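Local coordinates for protein VMB-1 (Vibrio alginolyticus, PDB 6JV4) that probably hydrolyses beta-lactam antibiotics as a zinc-dependent subclass B1 metallo-beta-lactamase, opening the lactam ring with water, at residues E11-H24 with D53-W67. Sequence-based numbering, arbitrary orientation.
Sequences ELKLKKLSDNVYQH and DTPWTTQGTKQLIEW
On helix 58-70 the W67 side chain starts out trans to the backbone N (chi1 176°), and L14 holds CG anti to its carbonyl carbon (chi1 -79°). With these torsions the two side chains approach from opposite directions. L14 CD1 sits over the indole face in a CH-pi contact, 3.5 Å from the centroid of the W67 five-membered ring. W67 CH2 stands 3.6 Å above the centre of the Y22 ring, a T-shaped pair with planes at 68°. Nearer the start of the helix, L12 CD2 reaches L64 CB at 3.8 Å and also packs on the backbone at G60. G60 has no side chain, and its CA comes within 5.1 Å of L12 CA. L64 CD1 touches L14 CD2, and L64 CD2 lies 3.7 Å from H24 CD2.

P55 CG covers one face of the H24 ring, toward the rim. H24 NE2 donates to D53 O over 2.8 Å. This bond is bent, with the donor above the carbonyl plane; together with P55 and L64 it limits the rotation of the imidazole. Q63 NE2 donates almost straight to E11 OE1 at 2.9 Å. E11 OE1 lies in the Q63 amide plane; the N-H comes to the carboxylate on its anti side, tilted out of its plane. Q63 OE1 bonds to T9, so both ends of the amide are held. T57 N-caps the helix, its OG1 accepting from G60 N.

The D53 side chain lies near the zinc ligands H82 and C163 and bonds to T81. The contact packs helix 58-70 against antiparallel strands 13-16 and 21-30, at one edge of the seven-stranded sheet of the alpha-beta/beta-alpha metallo-beta-lactamase fold. L64 also reaches V42 of strand 36-45, while T61 and I65 pack against helix 91-96.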
ATOM      1  N   GLU A  11      14.331  -0.934 -12.545  1.00 14.43           N
ATOM      2  CA  GLU A  11      13.848  -0.515 -11.200  1.00 14.25           C
ATOM      3  C   GLU A  11      12.320  -0.620 -11.116  1.00 15.19           C
ATOM      4  O   GLU A  11      11.835  -0.647  -9.982  1.00 14.26           O
ATOM      5  CB  GLU A  11      14.247   0.917 -10.860  1.00 14.14           C
ATOM      6  CG  GLU A  11      15.755   1.143 -10.769  1.00 15.17           C
ATOM      7  CD  GLU A  11      16.495   1.159 -12.100  1.00 16.73           C
ATOM      8  OE1 GLU A  11      15.936   1.621 -13.085  1.00 16.41           O
ATOM      9  OE2 GLU A  11      17.690   0.690 -12.124  1.00 17.77           O
ATOM     10  N   LEU A  12      11.598  -0.609 -12.230  1.00 13.89           N
ATOM     11  CA  LEU A  12      10.115  -0.450 -12.175  1.00 14.98           C
ATOM     12  C   LEU A  12       9.457  -1.298 -13.249  1.00 14.08           C
ATOM     13  O   LEU A  12       9.903  -1.246 -14.410  1.00 14.47           O
ATOM     14  CB  LEU A  12       9.775   1.026 -12.387  1.00 16.09           C
ATOM     15  CG  LEU A  12       8.279   1.371 -12.435  1.00 18.30           C
ATOM     16  CD1 LEU A  12       7.667   1.168 -11.082  1.00 16.60           C
ATOM     17  CD2 LEU A  12       8.084   2.813 -12.849  1.00 17.83           C
ATOM     18  N   LYS A  13       8.369  -1.976 -12.910  1.00 12.02           N
ATOM     19  CA  LYS A  13       7.444  -2.585 -13.878  1.00 12.26           C
ATOM     20  C   LYS A  13       6.027  -2.083 -13.589  1.00 14.22           C
ATOM     21  O   LYS A  13       5.721  -1.668 -12.441  1.00 12.42           O
ATOM     22  CB  LYS A  13       7.453  -4.105 -13.787  1.00 14.33           C
ATOM     23  CG  LYS A  13       8.665  -4.765 -14.420  1.00 16.93           C
ATOM     24  CD  LYS A  13       8.552  -6.272 -14.372  1.00 17.28           C
ATOM     25  CE  LYS A  13       9.750  -6.957 -14.962  1.00 18.28           C
ATOM     26  NZ  LYS A  13       9.454  -8.393 -15.124  1.00 19.56           N
ATOM     27  N   LEU A  14       5.172  -2.129 -14.599  1.00 14.94           N
ATOM     28  CA  LEU A  14       3.752  -1.731 -14.472  1.00 15.72           C
ATOM     29  C   LEU A  14       2.895  -2.841 -15.038  1.00 16.95           C
ATOM     30  O   LEU A  14       3.274  -3.435 -16.072  1.00 17.34           O
ATOM     31  CB  LEU A  14       3.504  -0.428 -15.225  1.00 18.05           C
ATOM     32  CG  LEU A  14       3.953   0.827 -14.502  1.00 22.61           C
ATOM     33  CD1 LEU A  14       4.166   1.952 -15.491  1.00 27.10           C
ATOM     34  CD2 LEU A  14       2.942   1.216 -13.432  1.00 22.91           C
ATOM     35  N   LYS A  15       1.818  -3.199 -14.360  1.00 14.73           N
ATOM     36  CA  LYS A  15       0.838  -4.173 -14.885  1.00 16.54           C
ATOM     37  C   LYS A  15      -0.498  -3.462 -14.881  1.00 16.52           C
ATOM     38  O   LYS A  15      -0.850  -2.858 -13.868  1.00 15.23           O
ATOM     39  CB  LYS A  15       0.787  -5.479 -14.080  1.00 19.55           C
ATOM     40  CG  LYS A  15       2.047  -6.333 -14.233  1.00 27.47           C
ATOM     41  CD  LYS A  15       2.295  -7.328 -13.119  1.00 34.77           C
ATOM     42  CE  LYS A  15       2.050  -8.791 -13.410  1.00 39.72           C
ATOM     43  NZ  LYS A  15       2.743  -9.605 -12.368  1.00 37.27           N
ATOM     44  N   LYS A  16      -1.230  -3.549 -15.973  1.00 15.99           N
ATOM     45  CA  LYS A  16      -2.587  -2.970 -16.015  1.00 16.96           C
ATOM     46  C   LYS A  16      -3.579  -3.929 -15.345  1.00 17.09           C
ATOM     47  O   LYS A  16      -3.582  -5.127 -15.693  1.00 18.21           O
ATOM     48  CB  LYS A  16      -2.945  -2.718 -17.472  1.00 18.43           C
ATOM     49  CG  LYS A  16      -4.290  -2.044 -17.632  1.00 21.76           C
ATOM     50  CD  LYS A  16      -4.676  -1.892 -19.097  1.00 25.10           C
ATOM     51  CE  LYS A  16      -5.662  -0.769 -19.292  1.00 31.38           C
ATOM     52  NZ  LYS A  16      -6.294  -0.881 -20.623  1.00 34.26           N
ATOM     53  N   LEU A  17      -4.339  -3.444 -14.373  1.00 15.45           N
ATOM     54  CA  LEU A  17      -5.352  -4.259 -13.641  1.00 16.80           C
ATOM     55  C   LEU A  17      -6.717  -3.891 -14.240  1.00 19.07           C
ATOM     56  O   LEU A  17      -7.576  -4.761 -14.330  1.00 20.35           O
ATOM     57  CB  LEU A  17      -5.327  -4.020 -12.117  1.00 15.83           C
ATOM     58  CG  LEU A  17      -4.011  -4.333 -11.402  1.00 14.65           C
ATOM     59  CD1 LEU A  17      -4.159  -4.157  -9.890  1.00 14.46           C
ATOM     60  CD2 LEU A  17      -3.531  -5.734 -11.697  1.00 15.43           C
ATOM     61  N   SER A  18      -6.890  -2.648 -14.642  1.00 20.55           N
ATOM     62  CA  SER A  18      -8.128  -2.184 -15.321  1.00 20.40           C
ATOM     63  C   SER A  18      -7.794  -0.907 -16.060  1.00 21.08           C
ATOM     64  O   SER A  18      -6.674  -0.427 -15.933  1.00 22.39           O
ATOM     65  CB  SER A  18      -9.252  -2.010 -14.317  1.00 22.91           C
ATOM     66  OG  SER A  18      -9.022  -0.854 -13.500  1.00 25.71           O
ATOM     67  N   ASP A  19      -8.724  -0.340 -16.838  1.00 20.48           N
ATOM     68  CA  ASP A  19      -8.450   0.899 -17.597  1.00 21.69           C
ATOM     69  C   ASP A  19      -7.958   2.009 -16.688  1.00 18.92           C
ATOM     70  O   ASP A  19      -7.198   2.845 -17.148  1.00 20.89           O
ATOM     71  CB  ASP A  19      -9.716   1.394 -18.309  1.00 28.37           C
ATOM     72  CG  ASP A  19     -10.002   0.582 -19.551  1.00 30.46           C
ATOM     73  OD1 ASP A  19      -9.050  -0.028 -20.096  1.00 31.27           O
ATOM     74  OD2 ASP A  19     -11.174   0.515 -19.922  1.00 36.46           O
ATOM     75  N   ASN A  20      -8.404   2.025 -15.434  1.00 16.95           N
ATOM     76  CA  ASN A  20      -8.101   3.158 -14.527  1.00 16.12           C
ATOM     77  C   ASN A  20      -7.075   2.745 -13.445  1.00 13.79           C
ATOM     78  O   ASN A  20      -6.819   3.574 -12.590  1.00 13.78           O
ATOM     79  CB  ASN A  20      -9.384   3.698 -13.910  1.00 17.51           C
ATOM     80  CG  ASN A  20     -10.288   4.276 -14.979  1.00 23.09           C
ATOM     81  OD1 ASN A  20      -9.843   5.090 -15.775  1.00 23.62           O
ATOM     82  ND2 ASN A  20     -11.532   3.825 -15.026  1.00 25.37           N
ATOM     83  N   VAL A  21      -6.641   1.482 -13.399  1.00 12.81           N
ATOM     84  CA  VAL A  21      -5.828   0.992 -12.251  1.00 11.63           C
ATOM     85  C   VAL A  21      -4.610   0.252 -12.806  1.00 11.12           C
ATOM     86  O   VAL A  21      -4.802  -0.809 -13.443  1.00 13.07           O
ATOM     87  CB  VAL A  21      -6.659   0.116 -11.291  1.00 11.54           C
ATOM     88  CG1 VAL A  21      -5.862  -0.297 -10.061  1.00 11.44           C
ATOM     89  CG2 VAL A  21      -7.917   0.844 -10.806  1.00 12.13           C
ATOM     90  N   TYR A  22      -3.413   0.702 -12.433  1.00 10.90           N
ATOM     91  CA  TYR A  22      -2.159   0.010 -12.754  1.00 11.41           C
ATOM     92  C   TYR A  22      -1.486  -0.395 -11.451  1.00 11.29           C
ATOM     93  O   TYR A  22      -1.637   0.310 -10.442  1.00 10.46           O
ATOM     94  CB  TYR A  22      -1.249   0.914 -13.571  1.00 12.97           C
ATOM     95  CG  TYR A  22      -1.749   1.079 -14.986  1.00 15.96           C
ATOM     96  CD1 TYR A  22      -1.177   0.377 -16.040  1.00 18.58           C
ATOM     97  CD2 TYR A  22      -2.793   1.950 -15.249  1.00 19.24           C
ATOM     98  CE1 TYR A  22      -1.631   0.549 -17.345  1.00 21.42           C
ATOM     99  CE2 TYR A  22      -3.246   2.145 -16.552  1.00 21.49           C
ATOM    100  CZ  TYR A  22      -2.673   1.430 -17.586  1.00 22.91           C
ATOM    101  OH  TYR A  22      -3.147   1.640 -18.858  1.00 25.73           O
ATOM    102  N   GLN A  23      -0.850  -1.540 -11.504  1.00 10.05           N
ATOM    103  CA  GLN A  23       0.009  -2.022 -10.435  1.00  9.21           C
ATOM    104  C   GLN A  23       1.434  -1.576 -10.738  1.00  9.65           C
ATOM    105  O   GLN A  23       1.992  -2.017 -11.753  1.00 10.71           O
ATOM    106  CB  GLN A  23      -0.124  -3.532 -10.361  1.00  9.39           C
ATOM    107  CG  GLN A  23       0.703  -4.215  -9.272  1.00  9.40           C
ATOM    108  CD  GLN A  23       0.568  -5.719  -9.396  1.00 10.34           C
ATOM    109  OE1 GLN A  23      -0.038  -6.234 -10.328  1.00 11.23           O
ATOM    110  NE2 GLN A  23       1.109  -6.475  -8.464  1.00 10.30           N
ATOM    111  N   HIS A  24       2.073  -0.834  -9.853  1.00  9.24           N
ATOM    112  CA  HIS A  24       3.523  -0.545  -9.966  1.00  8.88           C
ATOM    113  C   HIS A  24       4.320  -1.525  -9.110  1.00  9.19           C
ATOM    114  O   HIS A  24       3.859  -1.906  -8.040  1.00  8.56           O
ATOM    115  CB  HIS A  24       3.897   0.888  -9.632  1.00  9.58           C
ATOM    116  CG  HIS A  24       3.689   1.383  -8.240  1.00  9.07           C
ATOM    117  ND1 HIS A  24       4.570   1.082  -7.178  1.00  8.77           N
ATOM    118  CD2 HIS A  24       2.816   2.315  -7.779  1.00  9.33           C
ATOM    119  CE1 HIS A  24       4.155   1.764  -6.104  1.00  9.08           C
ATOM    120  NE2 HIS A  24       3.114   2.547  -6.464  1.00  8.88           N
ATOM    121  N   ASP A  53       1.080   4.094  -2.395  1.00  8.63           N
ATOM    122  CA  ASP A  53       2.488   3.748  -2.099  1.00  9.33           C
ATOM    123  C   ASP A  53       3.384   4.304  -3.221  1.00 10.26           C
ATOM    124  O   ASP A  53       2.965   4.416  -4.378  1.00 10.63           O
ATOM    125  CB  ASP A  53       2.703   2.268  -1.812  1.00  8.95           C
ATOM    126  CG  ASP A  53       2.132   1.776  -0.482  1.00  9.66           C
ATOM    127  OD1 ASP A  53       1.536   2.613   0.300  1.00  9.93           O
ATOM    128  OD2 ASP A  53       2.424   0.582  -0.157  1.00 11.06           O
ATOM    129  N   THR A  54       4.611   4.624  -2.842  1.00 11.03           N
ATOM    130  CA  THR A  54       5.684   4.914  -3.810  1.00 12.29           C
ATOM    131  C   THR A  54       6.401   3.611  -4.149  1.00 12.34           C
ATOM    132  O   THR A  54       6.524   2.695  -3.313  1.00 12.73           O
ATOM    133  CB  THR A  54       6.608   6.018  -3.271  1.00 12.51           C
ATOM    134  OG1 THR A  54       7.169   5.636  -2.010  1.00 14.33           O
ATOM    135  CG2 THR A  54       5.915   7.347  -3.108  1.00 13.97           C
ATOM    136  N   PRO A  55       6.948   3.526  -5.375  1.00 11.92           N
ATOM    137  CA  PRO A  55       7.920   2.497  -5.702  1.00 12.14           C
ATOM    138  C   PRO A  55       9.085   2.500  -4.696  1.00 12.70           C
ATOM    139  O   PRO A  55       9.360   3.515  -4.061  1.00 12.19           O
ATOM    140  CB  PRO A  55       8.410   2.916  -7.093  1.00 13.18           C
ATOM    141  CG  PRO A  55       7.193   3.575  -7.672  1.00 12.97           C
ATOM    142  CD  PRO A  55       6.670   4.421  -6.529  1.00 12.57           C
ATOM    143  N   TRP A  56       9.698   1.339  -4.524  1.00 11.77           N
ATOM    144  CA  TRP A  56      10.693   1.117  -3.433  1.00 12.61           C
ATOM    145  C   TRP A  56      12.029   1.820  -3.690  1.00 15.76           C
ATOM    146  O   TRP A  56      12.771   2.019  -2.734  1.00 20.90           O
ATOM    147  CB  TRP A  56      10.843  -0.382  -3.255  1.00 13.02           C
ATOM    148  CG  TRP A  56      11.215  -0.825  -1.890  1.00 12.24           C
ATOM    149  CD1 TRP A  56      11.668  -0.109  -0.827  1.00 12.04           C
ATOM    150  CD2 TRP A  56      11.126  -2.187  -1.458  1.00 12.39           C
ATOM    151  NE1 TRP A  56      11.850  -0.941   0.248  1.00 13.71           N
ATOM    152  CE2 TRP A  56      11.529  -2.212  -0.119  1.00 11.61           C
ATOM    153  CE3 TRP A  56      10.744  -3.360  -2.100  1.00 13.09           C
ATOM    154  CZ2 TRP A  56      11.549  -3.393   0.612  1.00 13.28           C
ATOM    155  CZ3 TRP A  56      10.785  -4.533  -1.373  1.00 13.51           C
ATOM    156  CH2 TRP A  56      11.147  -4.521  -0.040  1.00 13.40           C
ATOM    157  N   THR A  57      12.257   2.382  -4.856  1.00 14.17           N
ATOM    158  CA  THR A  57      13.479   3.136  -5.160  1.00 14.64           C
ATOM    159  C   THR A  57      13.079   4.494  -5.714  1.00 14.87           C
ATOM    160  O   THR A  57      12.025   4.629  -6.377  1.00 14.05           O
ATOM    161  CB  THR A  57      14.463   2.428  -6.104  1.00 18.61           C
ATOM    162  OG1 THR A  57      13.995   2.549  -7.425  1.00 17.64           O
ATOM    163  CG2 THR A  57      14.715   0.974  -5.772  1.00 21.93           C
ATOM    164  N   THR A  58      13.898   5.485  -5.416  1.00 14.07           N
ATOM    165  CA  THR A  58      13.694   6.859  -5.930  1.00 16.07           C
ATOM    166  C   THR A  58      13.784   6.829  -7.461  1.00 13.18           C
ATOM    167  O   THR A  58      12.964   7.530  -8.102  1.00 12.51           O
ATOM    168  CB  THR A  58      14.680   7.833  -5.263  1.00 17.36           C
ATOM    169  OG1 THR A  58      14.481   7.759  -3.849  1.00 16.98           O
ATOM    170  CG2 THR A  58      14.438   9.259  -5.684  1.00 18.96           C
ATOM    171  N   GLN A  59      14.685   6.031  -8.052  1.00 13.79           N
ATOM    172  CA  GLN A  59      14.756   5.962  -9.531  1.00 15.10           C
ATOM    173  C   GLN A  59      13.401   5.450 -10.052  1.00 14.63           C
ATOM    174  O   GLN A  59      12.872   6.001 -11.018  1.00 13.43           O
ATOM    175  CB  GLN A  59      15.980   5.162  -9.977  1.00 18.38           C
ATOM    176  CG  GLN A  59      17.298   5.851  -9.606  1.00 20.94           C
ATOM    177  CD  GLN A  59      17.447   7.219 -10.256  1.00 28.49           C
ATOM    178  OE1 GLN A  59      17.158   7.391 -11.449  1.00 36.07           O
ATOM    179  NE2 GLN A  59      17.865   8.216  -9.481  1.00 32.32           N
ATOM    180  N   GLY A  60      12.838   4.430  -9.420  1.00 13.67           N
ATOM    181  CA  GLY A  60      11.533   3.895  -9.858  1.00 13.50           C
ATOM    182  C   GLY A  60      10.443   4.946  -9.712  1.00 12.03           C
ATOM    183  O   GLY A  60       9.593   5.003 -10.605  1.00 13.19           O
ATOM    184  N   THR A  61      10.413   5.724  -8.624  1.00 12.21           N
ATOM    185  CA  THR A  61       9.383   6.777  -8.434  1.00 11.51           C
ATOM    186  C   THR A  61       9.521   7.839  -9.541  1.00 12.44           C
ATOM    187  O   THR A  61       8.509   8.252 -10.174  1.00 11.57           O
ATOM    188  CB  THR A  61       9.431   7.381  -7.033  1.00 12.72           C
ATOM    189  OG1 THR A  61       9.315   6.301  -6.090  1.00 12.64           O
ATOM    190  CG2 THR A  61       8.372   8.432  -6.842  1.00 13.13           C
ATOM    191  N   LYS A  62      10.752   8.232  -9.840  1.00 12.96           N
ATOM    192  CA  LYS A  62      10.964   9.226 -10.924  1.00 13.94           C
ATOM    193  C   LYS A  62      10.498   8.634 -12.257  1.00 12.82           C
ATOM    194  O   LYS A  62       9.810   9.348 -13.033  1.00 13.80           O
ATOM    195  CB  LYS A  62      12.442   9.616 -10.990  1.00 15.91           C
ATOM    196  CG  LYS A  62      12.873  10.508  -9.851  1.00 18.67           C
ATOM    197  CD  LYS A  62      14.327  10.925  -9.934  1.00 22.64           C
ATOM    198  CE  LYS A  62      14.676  11.857  -8.801  1.00 27.71           C
ATOM    199  NZ  LYS A  62      16.027  12.440  -8.971  1.00 31.80           N
ATOM    200  N   GLN A  63      10.790   7.357 -12.513  1.00 12.62           N
ATOM    201  CA  GLN A  63      10.366   6.685 -13.771  1.00 13.22           C
ATOM    202  C   GLN A  63       8.833   6.606 -13.820  1.00 14.32           C
ATOM    203  O   GLN A  63       8.232   6.813 -14.913  1.00 14.67           O
ATOM    204  CB  GLN A  63      10.984   5.304 -13.886  1.00 13.97           C
ATOM    205  CG  GLN A  63      12.498   5.353 -14.101  1.00 14.88           C
ATOM    206  CD  GLN A  63      13.137   4.041 -13.710  1.00 15.81           C
ATOM    207  OE1 GLN A  63      12.461   3.063 -13.421  1.00 17.42           O
ATOM    208  NE2 GLN A  63      14.472   3.983 -13.720  1.00 16.09           N
ATOM    209  N   LEU A  64       8.209   6.353 -12.664  1.00 13.49           N
ATOM    210  CA  LEU A  64       6.730   6.251 -12.618  1.00 13.17           C
ATOM    211  C   LEU A  64       6.126   7.627 -12.938  1.00 12.24           C
ATOM    212  O   LEU A  64       5.139   7.675 -13.708  1.00 14.22           O
ATOM    213  CB  LEU A  64       6.279   5.767 -11.240  1.00 13.09           C
ATOM    214  CG  LEU A  64       4.769   5.552 -11.115  1.00 13.06           C
ATOM    215  CD1 LEU A  64       4.250   4.603 -12.183  1.00 13.96           C
ATOM    216  CD2 LEU A  64       4.409   5.058  -9.715  1.00 13.35           C
ATOM    217  N   ILE A  65       6.660   8.692 -12.365  1.00 13.44           N
ATOM    218  CA  ILE A  65       6.165  10.079 -12.645  1.00 14.99           C
ATOM    219  C   ILE A  65       6.329  10.370 -14.142  1.00 16.64           C
ATOM    220  O   ILE A  65       5.365  10.885 -14.775  1.00 16.44           O
ATOM    221  CB  ILE A  65       6.890  11.088 -11.757  1.00 16.08           C
ATOM    222  CG1 ILE A  65       6.409  10.961 -10.307  1.00 16.81           C
ATOM    223  CG2 ILE A  65       6.745  12.526 -12.261  1.00 17.32           C
ATOM    224  CD1 ILE A  65       7.327  11.610  -9.335  1.00 17.90           C
ATOM    225  N   GLU A  66       7.454   9.988 -14.735  1.00 18.39           N
ATOM    226  CA  GLU A  66       7.684  10.207 -16.201  1.00 20.92           C
ATOM    227  C   GLU A  66       6.609   9.460 -16.989  1.00 18.27           C
ATOM    228  O   GLU A  66       6.047  10.030 -17.956  1.00 19.35           O
ATOM    229  CB  GLU A  66       9.089   9.754 -16.633  1.00 24.87           C
ATOM    230  CG  GLU A  66      10.194  10.667 -16.155  1.00 34.11           C
ATOM    231  CD  GLU A  66      11.597  10.064 -16.067  1.00 45.19           C
ATOM    232  OE1 GLU A  66      12.458  10.671 -15.352  1.00 52.55           O
ATOM    233  OE2 GLU A  66      11.844   8.987 -16.703  1.00 51.78           O
ATOM    234  N   TRP A  67       6.329   8.207 -16.645  1.00 16.83           N
ATOM    235  CA  TRP A  67       5.339   7.377 -17.375  1.00 17.19           C
ATOM    236  C   TRP A  67       3.958   7.993 -17.267  1.00 17.25           C
ATOM    237  O   TRP A  67       3.268   8.072 -18.312  1.00 17.35           O
ATOM    238  CB  TRP A  67       5.321   5.952 -16.847  1.00 18.18           C
ATOM    239  CG  TRP A  67       4.292   5.073 -17.474  1.00 20.25           C
ATOM    240  CD1 TRP A  67       4.424   4.327 -18.606  1.00 21.71           C
ATOM    241  CD2 TRP A  67       2.997   4.759 -16.933  1.00 20.25           C
ATOM    242  NE1 TRP A  67       3.292   3.579 -18.816  1.00 22.64           N
ATOM    243  CE2 TRP A  67       2.394   3.838 -17.816  1.00 22.60           C
ATOM    244  CE3 TRP A  67       2.278   5.202 -15.824  1.00 21.75           C
ATOM    245  CZ2 TRP A  67       1.116   3.323 -17.601  1.00 24.55           C
ATOM    246  CZ3 TRP A  67       1.006   4.706 -15.620  1.00 23.05           C
ATOM    247  CH2 TRP A  67       0.430   3.793 -16.504  1.00 24.08           C
TER